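Local coordinates for protein uroporphyrinogen III cosynthase (HemD) (Helicobacter pylori, PDB 3P9Z) that probably catalyses the cyclisation of the linear tetrapyrrole hydroxymethylbilane to uroporphyrinogen III, with release of water, on the pathway to protoporphyrin IX, at residues A[29-34]-A[137-142]; A[39-44]-A[112-117]; A[69-74]-A[87-92]. All blocks are in the same frame, centred on the assembly; numbering follows the deposited sequence.

Contact 1 (A[29-34]-A[137-142]); sequences YPLELD and KQAVVY
Tyr29 lies along the end of segment 137-142 and grips it with both backbone and ring. CB of Tyr29 sits 3.9 Å from O of Val140. CG stands anti to the carbonyl carbon of Tyr29 (chi1 -52°), which carries the ring past the backbone between Val140 and Tyr142. CD2 does most of the touching. CD2 of Tyr29 meets CG1 of Val140 at 4.0 Å, obliquely to the ring, and N of Tyr142 at 3.8 Å, at the ring edge. CE2 runs on beside the backbone of Tyr142, and the tip, OH, hydrogen-bonds to the carboxylate of Glu143. One backbone bond ties the two segments: N of Tyr29 donates to O of Val141 at 3.0 Å. The bond is almost straight, but the donor lies above the carbonyl plane. The same O also takes a hydrogen bond from Ser51. Segment 29-34 is the loop that leaves strand 19-28, the antiparallel neighbour of strand 135-146 in the mixed sheet. The bond lies just past the end of strand 19-28, consistent with a continuation of that pairing. Further along, CD1 of Leu31 rests on CB of Ala139 at 3.6 Å and reaches CG1 of Val141 at 4.2 Å. Leu31 and Val141 both continue onto Leu116 of strand 112-118.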
loop_
_atom_site.group_PDB
_atom_site.type_symbol
_atom_site.label_atom_id
_atom_site.label_comp_id
_atom_site.label_asym_id
_atom_site.label_seq_id
_atom_site.Cartn_x
_atom_site.Cartn_y
_atom_site.Cartn_z
ATOM N N TYR A 29 -9.837 -11.286 0.697
ATOM C CA TYR A 29 -9.985 -12.719 0.927
ATOM C C TYR A 29 -10.325 -12.980 2.390
ATOM O O TYR A 29 -9.636 -12.492 3.291
ATOM C CB TYR A 29 -8.710 -13.480 0.556
ATOM C CG TYR A 29 -8.204 -13.189 -0.832
ATOM C CD1 TYR A 29 -8.895 -13.646 -1.959
ATOM C CD2 TYR A 29 -7.047 -12.451 -1.025
ATOM C CE1 TYR A 29 -8.433 -13.372 -3.239
ATOM C CE2 TYR A 29 -6.576 -12.176 -2.300
ATOM C CZ TYR A 29 -7.268 -12.639 -3.398
ATOM O OH TYR A 29 -6.802 -12.356 -4.662
ATOM N N PRO A 30 -11.402 -13.739 2.635
ATOM C CA PRO A 30 -11.776 -14.051 4.016
ATOM C C PRO A 30 -10.661 -14.773 4.781
ATOM O O PRO A 30 -9.903 -15.562 4.213
ATOM C CB PRO A 30 -13.003 -14.968 3.847
ATOM C CG PRO A 30 -13.602 -14.540 2.555
ATOM C CD PRO A 30 -12.387 -14.273 1.672
ATOM N N LEU A 31 -10.562 -14.478 6.064
ATOM C CA LEU A 31 -9.648 -15.193 6.933
ATOM C C LEU A 31 -10.305 -16.500 7.358
ATOM O O LEU A 31 -11.305 -16.503 8.099
ATOM C CB LEU A 31 -9.277 -14.328 8.137
ATOM C CG LEU A 31 -8.301 -14.896 9.155
ATOM C CD1 LEU A 31 -6.891 -14.998 8.563
ATOM C CD2 LEU A 31 -8.344 -14.004 10.396
ATOM N N GLU A 32 -9.737 -17.599 6.875
ATOM C CA GLU A 32 -10.258 -18.946 7.099
ATOM C C GLU A 32 -9.725 -19.545 8.399
ATOM O O GLU A 32 -10.442 -20.295 9.089
ATOM C CB GLU A 32 -9.894 -19.864 5.923
ATOM N N LEU A 33 -8.471 -19.207 8.714
ATOM C CA LEU A 33 -7.766 -19.671 9.910
ATOM C C LEU A 33 -8.495 -19.369 11.236
ATOM O O LEU A 33 -9.119 -18.304 11.401
ATOM C CB LEU A 33 -6.362 -19.039 9.935
ATOM N N ASP A 34 -8.411 -20.312 12.170
ATOM C CA ASP A 34 -8.829 -20.094 13.554
ATOM C C ASP A 34 -7.740 -19.262 14.253
ATOM O O ASP A 34 -6.583 -19.702 14.337
ATOM C CB ASP A 34 -9.011 -21.458 14.254
ATOM C CG ASP A 34 -9.274 -21.339 15.756
ATOM O OD1 ASP A 34 -9.756 -20.285 16.224
ATOM O OD2 ASP A 34 -9.008 -22.327 16.480
ATOM N N LYS A 137 2.667 -17.366 11.870
ATOM C CA LYS A 137 1.954 -17.821 10.685
ATOM C C LYS A 137 1.531 -16.599 9.852
ATOM O O LYS A 137 1.391 -15.489 10.385
ATOM C CB LYS A 137 0.733 -18.680 11.061
ATOM C CG LYS A 137 1.076 -20.056 11.689
ATOM C CD LYS A 137 1.984 -20.909 10.764
ATOM C CE LYS A 137 2.318 -22.278 11.358
ATOM N NZ LYS A 137 3.021 -22.184 12.672
ATOM N N GLN A 138 1.352 -16.807 8.551
ATOM C CA GLN A 138 0.924 -15.759 7.616
ATOM C C GLN A 138 -0.404 -16.144 7.007
ATOM O O GLN A 138 -0.600 -17.310 6.648
ATOM C CB GLN A 138 1.886 -15.661 6.439
ATOM C CG GLN A 138 3.315 -15.491 6.796
ATOM C CD GLN A 138 4.148 -15.203 5.572
ATOM O OE1 GLN A 138 4.607 -16.116 4.884
ATOM N NE2 GLN A 138 4.365 -13.944 5.307
ATOM N N ALA A 139 -1.302 -15.176 6.871
ATOM C CA ALA A 139 -2.506 -15.368 6.064
ATOM C C ALA A 139 -2.670 -14.187 5.122
ATOM O O ALA A 139 -2.664 -13.032 5.548
ATOM C CB ALA A 139 -3.744 -15.529 6.937
ATOM N N VAL A 140 -2.819 -14.512 3.843
ATOM C CA VAL A 140 -3.104 -13.572 2.778
ATOM C C VAL A 140 -4.566 -13.091 2.873
ATOM O O VAL A 140 -5.504 -13.867 2.682
ATOM C CB VAL A 140 -2.864 -14.267 1.411
ATOM C CG1 VAL A 140 -3.355 -13.395 0.243
ATOM C CG2 VAL A 140 -1.362 -14.643 1.250
ATOM N N VAL A 141 -4.774 -11.812 3.158
ATOM C CA VAL A 141 -6.149 -11.308 3.257
ATOM C C VAL A 141 -6.491 -10.285 2.178
ATOM O O VAL A 141 -7.637 -9.830 2.078
ATOM C CB VAL A 141 -6.478 -10.766 4.680
ATOM C CG1 VAL A 141 -6.319 -11.909 5.740
ATOM C CG2 VAL A 141 -5.611 -9.576 5.027
ATOM N N TYR A 142 -5.504 -9.910 1.368
ATOM C CA TYR A 142 -5.795 -9.005 0.252
ATOM C C TYR A 142 -4.764 -9.099 -0.857
ATOM O O TYR A 142 -3.663 -9.618 -0.656
ATOM C CB TYR A 142 -5.979 -7.541 0.719
ATOM C CG TYR A 142 -4.682 -6.814 0.976
ATOM C CD1 TYR A 142 -4.034 -6.939 2.201
ATOM C CD2 TYR A 142 -4.086 -6.017 -0.008
ATOM C CE1 TYR A 142 -2.836 -6.296 2.457
ATOM C CE2 TYR A 142 -2.856 -5.358 0.244
ATOM C CZ TYR A 142 -2.258 -5.506 1.487
ATOM O OH TYR A 142 -1.065 -4.890 1.780
#

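Contact 2 (A[39-44]-A[112-117])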
loop_
_atom_site.group_PDB
_atom_site.type_symbol
_atom_site.label_atom_id
_atom_site.label_comp_id
_atom_site.label_asym_id
_atom_site.label_seq_id
_atom_site.Cartn_x
_atom_site.Cartn_y
_atom_site.Cartn_z
ATOM N N ASN A 39 -1.422 -14.850 20.154
ATOM C CA ASN A 39 -1.523 -13.722 21.103
ATOM C C ASN A 39 -0.916 -12.407 20.588
ATOM O O ASN A 39 -0.768 -11.435 21.346
ATOM C CB ASN A 39 -0.931 -14.084 22.485
ATOM C CG ASN A 39 0.504 -14.623 22.409
ATOM O OD1 ASN A 39 1.119 -14.697 21.334
ATOM N ND2 ASN A 39 1.040 -15.018 23.571
ATOM N N ALA A 40 -0.567 -12.386 19.305
ATOM C CA ALA A 40 -0.114 -11.171 18.644
ATOM C C ALA A 40 -0.485 -11.188 17.177
ATOM O O ALA A 40 -0.351 -12.213 16.500
ATOM C CB ALA A 40 1.418 -10.999 18.789
ATOM N N LEU A 41 -0.934 -10.042 16.683
ATOM C CA LEU A 41 -1.145 -9.869 15.258
ATOM C C LEU A 41 -0.136 -8.847 14.750
ATOM O O LEU A 41 0.275 -7.942 15.488
ATOM C CB LEU A 41 -2.545 -9.335 14.977
ATOM C CG LEU A 41 -3.793 -10.003 15.576
ATOM C CD1 LEU A 41 -4.986 -9.133 15.249
ATOM C CD2 LEU A 41 -4.007 -11.450 15.084
ATOM N N ILE A 42 0.244 -8.974 13.490
ATOM C CA ILE A 42 1.056 -7.941 12.880
ATOM C C ILE A 42 0.538 -7.559 11.496
ATOM O O ILE A 42 0.110 -8.417 10.717
ATOM C CB ILE A 42 2.576 -8.287 12.929
ATOM C CG1 ILE A 42 3.420 -7.107 12.412
ATOM C CG2 ILE A 42 2.899 -9.608 12.198
ATOM C CD1 ILE A 42 4.837 -7.189 12.850
ATOM N N PHE A 43 0.552 -6.251 11.236
ATOM C CA PHE A 43 0.097 -5.652 9.997
ATOM C C PHE A 43 1.202 -4.748 9.453
ATOM O O PHE A 43 1.914 -4.099 10.230
ATOM C CB PHE A 43 -1.142 -4.775 10.257
ATOM C CG PHE A 43 -2.331 -5.531 10.798
ATOM C CD1 PHE A 43 -2.433 -5.823 12.158
ATOM C CD2 PHE A 43 -3.358 -5.931 9.945
ATOM C CE1 PHE A 43 -3.545 -6.521 12.676
ATOM C CE2 PHE A 43 -4.485 -6.620 10.444
ATOM C CZ PHE A 43 -4.578 -6.915 11.805
ATOM N N THR A 44 1.344 -4.723 8.130
ATOM C CA THR A 44 2.236 -3.775 7.458
ATOM C C THR A 44 1.429 -2.759 6.648
ATOM O O THR A 44 1.951 -1.725 6.278
ATOM C CB THR A 44 3.190 -4.478 6.484
ATOM O OG1 THR A 44 2.417 -5.246 5.563
ATOM C CG2 THR A 44 4.141 -5.395 7.207
ATOM N N SER A 112 3.156 -16.019 19.824
ATOM C CA SER A 112 2.583 -16.654 18.620
ATOM C C SER A 112 1.917 -15.584 17.763
ATOM O O SER A 112 0.867 -15.059 18.132
ATOM C CB SER A 112 1.533 -17.687 18.998
ATOM O OG SER A 112 2.160 -18.856 19.469
ATOM N N VAL A 113 2.534 -15.289 16.621
ATOM C CA VAL A 113 2.182 -14.134 15.796
ATOM C C VAL A 113 1.431 -14.519 14.506
ATOM O O VAL A 113 1.793 -15.477 13.802
ATOM C CB VAL A 113 3.450 -13.322 15.410
ATOM C CG1 VAL A 113 3.072 -12.076 14.593
ATOM C CG2 VAL A 113 4.267 -12.937 16.648
ATOM N N LEU A 114 0.377 -13.773 14.216
ATOM C CA LEU A 114 -0.355 -13.940 12.982
ATOM C C LEU A 114 -0.148 -12.689 12.155
ATOM O O LEU A 114 -0.541 -11.590 12.562
ATOM C CB LEU A 114 -1.844 -14.140 13.247
ATOM C CG LEU A 114 -2.737 -14.301 12.003
ATOM C CD1 LEU A 114 -2.296 -15.491 11.089
ATOM C CD2 LEU A 114 -4.162 -14.487 12.457
ATOM N N TYR A 115 0.488 -12.870 11.008
ATOM C CA TYR A 115 0.736 -11.781 10.068
ATOM C C TYR A 115 -0.377 -11.720 9.021
ATOM O O TYR A 115 -0.506 -12.614 8.197
ATOM C CB TYR A 115 2.098 -12.004 9.399
ATOM C CG TYR A 115 2.480 -11.006 8.337
ATOM C CD1 TYR A 115 2.081 -9.665 8.412
ATOM C CD2 TYR A 115 3.300 -11.391 7.278
ATOM C CE1 TYR A 115 2.463 -8.740 7.427
ATOM C CE2 TYR A 115 3.696 -10.480 6.295
ATOM C CZ TYR A 115 3.280 -9.163 6.371
ATOM O OH TYR A 115 3.678 -8.276 5.385
ATOM N N LEU A 116 -1.171 -10.656 9.050
ATOM C CA LEU A 116 -2.240 -10.478 8.057
ATOM C C LEU A 116 -1.673 -9.664 6.903
ATOM O O LEU A 116 -1.318 -8.485 7.065
ATOM C CB LEU A 116 -3.493 -9.851 8.700
ATOM C CG LEU A 116 -3.876 -10.789 9.877
ATOM C CD1 LEU A 116 -4.413 -10.104 11.110
ATOM C CD2 LEU A 116 -4.756 -11.986 9.503
ATOM N N ARG A 117 -1.555 -10.307 5.745
ATOM C CA ARG A 117 -0.663 -9.794 4.707
ATOM C C ARG A 117 -1.261 -9.725 3.292
ATOM O O ARG A 117 -2.339 -10.278 3.023
ATOM C CB ARG A 117 0.622 -10.636 4.689
ATOM C CG ARG A 117 0.397 -12.086 4.258
ATOM C CD ARG A 117 1.676 -12.737 3.723
ATOM N NE ARG A 117 2.223 -12.036 2.549
ATOM C CZ ARG A 117 3.504 -12.075 2.171
ATOM N NH1 ARG A 117 4.407 -12.773 2.863
ATOM N NH2 ARG A 117 3.889 -11.408 1.090
HETATM O O HOH W 1 -0.419 -6.120 6.417
#
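O of Ile42 and OG1 of Thr44 stand at the edge of the Tyr115 ring, in its plane, and CB of Arg117, two residues further on, lies over one face. O of Ile42 is 3.3 Å from CD1 of Tyr115. Thr44 crosses the tyrosine at about a right angle, with CG2 oblique to the ring. Both hydroxyls hydrogen-bond to a malonate ion, probably from the crystallisation liquor. The Phe43 ring lies alongside Leu116, whose CD1 comes obliquely to CZ of Phe43 at 3.3 Å. Strands 40-43 and 112-118 are parallel neighbours in the sheet; segments 40-43 and 112-117 cross at -29°. O of Ala40 accepts from N of Leu114, and O of Leu114 from N of Ile42, each at 2.9 Å. O of Ile42 then accepts from N of Leu116. Ile42 CG2 and Val113 CG1 are pressed to 3.4 Å, tighter than usual. Ile42 places CG1 anti to its backbone N (chi1 -174°), which turns CG2 to Val113 and Tyr115. Leu41 and Leu114 lie side by side on the face of Phe43 and Leu116. Just ahead of Ala40, OD1 of Asn39 accepts from N of Ser112 at 2.9 Å. A water accepts from N of Thr44 and donates to O of Leu116.

Contact 3 (A[69-74]-A[87-92])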
loop_
_atom_site.group_PDB
_atom_site.type_symbol
_atom_site.label_atom_id
_atom_site.label_comp_id
_atom_site.label_asym_id
_atom_site.label_seq_id
_atom_site.Cartn_x
_atom_site.Cartn_y
_atom_site.Cartn_z
ATOM N N PRO A 69 -3.736 -8.474 20.920
ATOM C CA PRO A 69 -2.801 -7.341 20.774
ATOM C C PRO A 69 -2.172 -7.272 19.369
ATOM O O PRO A 69 -1.634 -8.269 18.875
ATOM C CB PRO A 69 -1.752 -7.592 21.864
ATOM C CG PRO A 69 -2.508 -8.414 22.924
ATOM C CD PRO A 69 -3.460 -9.278 22.140
ATOM N N ALA A 70 -2.279 -6.093 18.749
ATOM C CA ALA A 70 -1.867 -5.861 17.373
ATOM C C ALA A 70 -0.652 -4.926 17.295
ATOM O O ALA A 70 -0.595 -3.896 17.988
ATOM C CB ALA A 70 -3.037 -5.271 16.569
ATOM N N TYR A 71 0.303 -5.315 16.453
ATOM C CA TYR A 71 1.530 -4.579 16.208
ATOM C C TYR A 71 1.509 -4.090 14.770
ATOM O O TYR A 71 0.875 -4.709 13.893
ATOM C CB TYR A 71 2.746 -5.470 16.454
ATOM C CG TYR A 71 2.907 -5.876 17.915
ATOM C CD1 TYR A 71 3.820 -5.220 18.735
ATOM C CD2 TYR A 71 2.138 -6.899 18.467
ATOM C CE1 TYR A 71 3.970 -5.574 20.054
ATOM C CE2 TYR A 71 2.276 -7.269 19.791
ATOM C CZ TYR A 71 3.186 -6.600 20.576
ATOM O OH TYR A 71 3.322 -6.933 21.880
ATOM N N ALA A 72 2.166 -2.956 14.532
ATOM C CA ALA A 72 2.243 -2.405 13.196
ATOM C C ALA A 72 3.634 -1.846 12.953
ATOM O O ALA A 72 4.360 -1.518 13.890
ATOM C CB ALA A 72 1.191 -1.327 13.004
ATOM N N LEU A 73 4.001 -1.733 11.692
ATOM C CA LEU A 73 5.352 -1.329 11.361
ATOM C C LEU A 73 5.479 0.168 11.122
ATOM O O LEU A 73 6.586 0.721 11.154
ATOM C CB LEU A 73 5.865 -2.132 10.170
ATOM C CG LEU A 73 6.350 -3.535 10.530
ATOM C CD1 LEU A 73 6.799 -4.230 9.285
ATOM C CD2 LEU A 73 7.505 -3.491 11.540
ATOM N N SER A 74 4.349 0.824 10.899
ATOM C CA SER A 74 4.351 2.257 10.662
ATOM C C SER A 74 3.240 2.898 11.470
ATOM O O SER A 74 2.281 2.215 11.865
ATOM C CB SER A 74 4.164 2.546 9.176
ATOM O OG SER A 74 2.928 2.027 8.715
ATOM N N LYS A 87 -7.231 -3.868 19.309
ATOM C CA LYS A 87 -6.383 -3.742 20.477
ATOM C C LYS A 87 -4.916 -3.506 20.074
ATOM O O LYS A 87 -4.196 -4.429 19.685
ATOM C CB LYS A 87 -6.499 -5.009 21.329
ATOM C CG LYS A 87 -5.642 -4.986 22.584
ATOM C CD LYS A 87 -5.756 -6.299 23.349
ATOM C CE LYS A 87 -7.023 -6.340 24.191
ATOM N NZ LYS A 87 -7.331 -7.742 24.597
ATOM N N VAL A 88 -4.460 -2.268 20.192
ATOM C CA VAL A 88 -3.084 -1.949 19.793
ATOM C C VAL A 88 -2.102 -2.178 20.951
ATOM O O VAL A 88 -2.258 -1.600 22.025
ATOM C CB VAL A 88 -2.973 -0.500 19.255
ATOM C CG1 VAL A 88 -1.568 -0.215 18.781
ATOM C CG2 VAL A 88 -3.992 -0.281 18.119
ATOM N N ALA A 89 -1.092 -3.011 20.720
ATOM C CA ALA A 89 -0.099 -3.320 21.746
ATOM C C ALA A 89 0.805 -2.143 22.077
ATOM O O ALA A 89 1.060 -1.284 21.231
ATOM C CB ALA A 89 0.736 -4.514 21.328
ATOM N N PHE A 90 1.270 -2.114 23.327
ATOM C CA PHE A 90 2.294 -1.196 23.784
ATOM C C PHE A 90 3.550 -1.353 22.924
ATOM O O PHE A 90 4.101 -2.444 22.834
ATOM C CB PHE A 90 2.626 -1.485 25.253
ATOM C CG PHE A 90 3.718 -0.608 25.820
ATOM C CD1 PHE A 90 3.451 0.709 26.188
ATOM C CD2 PHE A 90 5.017 -1.105 25.994
ATOM C CE1 PHE A 90 4.462 1.522 26.731
ATOM C CE2 PHE A 90 6.039 -0.302 26.540
ATOM C CZ PHE A 90 5.752 1.017 26.903
HETATM N N MSE A 91 3.995 -0.271 22.284
HETATM C CA MSE A 91 5.199 -0.344 21.438
HETATM C C MSE A 91 6.335 0.598 21.877
HETATM O O MSE A 91 7.245 0.871 21.095
HETATM C CB MSE A 91 4.849 -0.156 19.953
HETATM C CG MSE A 91 4.244 -1.410 19.281
HETATM SE SE MSE A 91 3.424 -1.094 17.505
HETATM C CE MSE A 91 1.863 -0.062 18.054
ATOM N N GLY A 92 6.258 1.073 23.105
ATOM C CA GLY A 92 7.288 1.884 23.677
ATOM C C GLY A 92 7.067 3.369 23.596
ATOM O O GLY A 92 6.217 3.847 22.906
HETATM O O HOH W 2 3.975 -5.117 23.747
#
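Lys87 opens the contact by lying beside Pro69, the two side chains pointing the same way. CD of Lys87 is 3.9 Å from CG of Pro69. The chain bends at chi3, and NZ ends on the backbone O of Asn67. O of Lys87 accepts from N of Ala70 at 2.7 Å. N of Ala70 lies nearly in line with the C=O, though the N-H itself is bent to 145°. CA of Pro69 adds a C-H contact to the same O. Val88 is the bridge partner of Ala70, but its side chain turns away, toward helix 75-83. Next, N of Ala89 donates to O of Ala70 at 2.9 Å, a fairly straight bond. Thus Ala70 is held by both its N and its O. CB of Ala89 then stands over one face of the Tyr71 ring, 3.5 Å from the centroid and 22° off the normal. This CH-pi contact leans toward CZ of Tyr71, which is 3.3 Å from CB of Ala89. Pro69 CB touches the same methyl. Phe90 contributes its backbone: a water donates to O of Phe90 and is hydrogen-bonded to OH of Tyr71. Met91, a selenomethionine, slides past the Tyr71 ring in the opposite direction. CG of Met91 lies 3.9 Å from CD1 of Tyr71. SE of Met91 makes an oblique Met-aromatic contact, 5.5 Å from the centroid of the Tyr71 ring. Strand 70-72 is outermost on this side of the sheet. Segment 87-92 crosses its outer edge at a slant, bridged at Ala70 alone, while strand 40-43 pairs with the other edge. Helix 75-83 packs on Ala70, Ala72 and Val88, and helix 105-108 on Tyr71.

From the N terminus, the chain leaves strand 19-28 through segment 29-34, which opens contact 1. Strand 40-43 then opens contact 2, and strand 70-72 opens contact 3. The loops close in reverse order. Contact 3 closes first, after helix 75-83. Contact 2 closes when strand 112-118 arrives, and contact 1 when strand 135-146 does. The three loops therefore nest and none cross. All three contacts reach one sheet. Strands 112-118 and 135-146 are neighbours, so contacts 1 and 2 touch through backbone hydrogen bonds of Lys137 with Val113 and Tyr115. Likewise backbone hydrogen bonds join Leu41 to Pro69 and Tyr71, linking contacts 2 and 3. Contacts 1 and 3 do not touch.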